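Neuraminidase (Influenza A virus, PDB 4K3Y) is a neuraminidase-like surface protein of a bat influenza A virus, with the sialidase beta-propeller fold but a function that remains unclear. Local coordinates at residues C[9-14]-C[323-328]. Sequence-based numbering, arbitrary orientation.
Sequences LVLGEN and QPAYES
Leu-9 and Leu-11 pack against Ala-325 in a small, mainly apolar loop-to-loop contact, where the N-terminal arm 9-14 runs past the loop 323-328 that links strands 315-322 and 335-343. No hydrogen bond joins the two segments, and their summed buried surface is 216 Å². The backbones stay apart, with CA of Leu-11 6.5 Å from CA of Ala-325, and side chains fill the interval. CB of Ala-325 points at the arm and meets two leucine ends: CD2 of Leu-11 lies 3.8 Å from it, and CD1 of Leu-9 approaches it to 4.2 Å. Leu-11 carries CG beside its backbone N, anti to the carbonyl carbon (chi1 -55°), and its two methyls divide the work. While CD2 takes Ala-325, CD1 comes to 3.7 Å from OE1 of Gln-323, whose extended chain crosses the leucine at about a right angle. The Gln-323 amide is anchored by its NE2, which donates to the carbonyl oxygen of Tyr-201.

At the polar end, OE2 of Glu-327 stands 3.9 Å from the backbone N of Gly-12, too long for a bond. Gln-332 bridges the segments instead, its OE1 accepting from N of Gly-12 and its NE2 donating to O of Pro-324. Further along the loop, Tyr-326 packs on Ile-129 of a second subunit. The arrangement belongs to the influenza neuraminidase six-bladed beta-propeller: the arm leads into strand 20-26, an edge strand that pairs with 349-359 in the blade of 315-322 and 335-343, closing the ring.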
# COMPACT_ATOMS: atom_id res chain seq x y z
N LEU C 9 -15.80 19.03 4.87
CA LEU C 9 -14.77 19.90 4.30
C LEU C 9 -15.27 21.33 4.15
O LEU C 9 -16.34 21.59 3.58
CB LEU C 9 -14.30 19.36 2.95
CG LEU C 9 -13.06 20.03 2.32
CD1 LEU C 9 -12.13 18.99 1.73
CD2 LEU C 9 -13.45 21.05 1.25
N VAL C 10 -14.48 22.26 4.69
CA VAL C 10 -14.82 23.68 4.62
C VAL C 10 -13.61 24.51 4.17
O VAL C 10 -12.52 24.43 4.75
CB VAL C 10 -15.42 24.19 5.95
CG1 VAL C 10 -14.63 23.67 7.13
CG2 VAL C 10 -15.51 25.71 5.95
N LEU C 11 -13.82 25.29 3.12
CA LEU C 11 -12.77 26.07 2.50
C LEU C 11 -12.69 27.46 3.13
O LEU C 11 -13.69 27.98 3.64
CB LEU C 11 -13.05 26.22 1.00
CG LEU C 11 -13.25 24.96 0.16
CD1 LEU C 11 -13.75 25.32 -1.23
CD2 LEU C 11 -11.96 24.15 0.07
N GLY C 12 -11.50 28.06 3.07
CA GLY C 12 -11.30 29.43 3.50
C GLY C 12 -12.17 30.39 2.71
O GLY C 12 -12.33 30.25 1.49
N GLU C 13 -12.75 31.37 3.40
CA GLU C 13 -13.55 32.37 2.72
C GLU C 13 -12.63 33.35 2.02
O GLU C 13 -13.01 33.97 1.01
CB GLU C 13 -14.47 33.09 3.71
CG GLU C 13 -15.55 32.19 4.28
CD GLU C 13 -16.55 31.73 3.23
OE1 GLU C 13 -16.79 32.49 2.27
OE2 GLU C 13 -17.08 30.61 3.38
N ASN C 14 -11.41 33.49 2.53
CA ASN C 14 -10.46 34.41 1.94
C ASN C 14 -9.23 33.77 1.30
O ASN C 14 -8.48 33.01 1.94
CB ASN C 14 -10.09 35.52 2.92
CG ASN C 14 -11.02 36.71 2.83
OD1 ASN C 14 -11.56 37.02 1.76
ND2 ASN C 14 -11.24 37.38 3.95
N GLN C 323 -8.30 23.76 -5.32
CA GLN C 323 -7.97 24.29 -3.99
C GLN C 323 -7.65 23.18 -2.97
O GLN C 323 -8.51 22.36 -2.64
CB GLN C 323 -9.13 25.14 -3.46
CG GLN C 323 -9.29 26.46 -4.19
CD GLN C 323 -10.65 27.12 -3.93
OE1 GLN C 323 -11.71 26.47 -4.03
NE2 GLN C 323 -10.63 28.41 -3.60
N PRO C 324 -6.40 23.15 -2.48
CA PRO C 324 -6.00 22.20 -1.43
C PRO C 324 -6.70 22.56 -0.12
O PRO C 324 -6.82 23.76 0.15
CB PRO C 324 -4.49 22.43 -1.29
CG PRO C 324 -4.08 23.19 -2.50
CD PRO C 324 -5.27 24.01 -2.89
N ALA C 325 -7.15 21.58 0.67
CA ALA C 325 -7.78 21.91 1.95
C ALA C 325 -7.49 20.94 3.08
O ALA C 325 -8.39 20.55 3.84
CB ALA C 325 -9.29 22.11 1.78
N TYR C 326 -6.23 20.52 3.17
CA TYR C 326 -5.72 19.88 4.39
C TYR C 326 -4.79 20.89 5.06
O TYR C 326 -3.72 20.56 5.59
CB TYR C 326 -5.06 18.54 4.10
CG TYR C 326 -4.09 18.52 2.94
CD1 TYR C 326 -4.54 18.42 1.62
CD2 TYR C 326 -2.72 18.56 3.16
CE1 TYR C 326 -3.64 18.39 0.56
CE2 TYR C 326 -1.82 18.52 2.12
CZ TYR C 326 -2.28 18.44 0.82
OH TYR C 326 -1.36 18.41 -0.20
N GLU C 327 -5.24 22.13 5.01
CA GLU C 327 -4.58 23.27 5.61
C GLU C 327 -4.96 23.37 7.08
O GLU C 327 -5.94 22.78 7.53
CB GLU C 327 -4.99 24.56 4.87
CG GLU C 327 -6.37 24.50 4.15
CD GLU C 327 -7.37 25.56 4.64
OE1 GLU C 327 -7.25 26.02 5.80
OE2 GLU C 327 -8.28 25.93 3.87
N SER C 328 -4.13 24.09 7.82
CA SER C 328 -4.55 24.68 9.07
C SER C 328 -4.11 26.11 8.88
O SER C 328 -3.58 26.75 9.81
CB SER C 328 -3.87 24.01 10.26
OG SER C 328 -4.80 23.75 11.29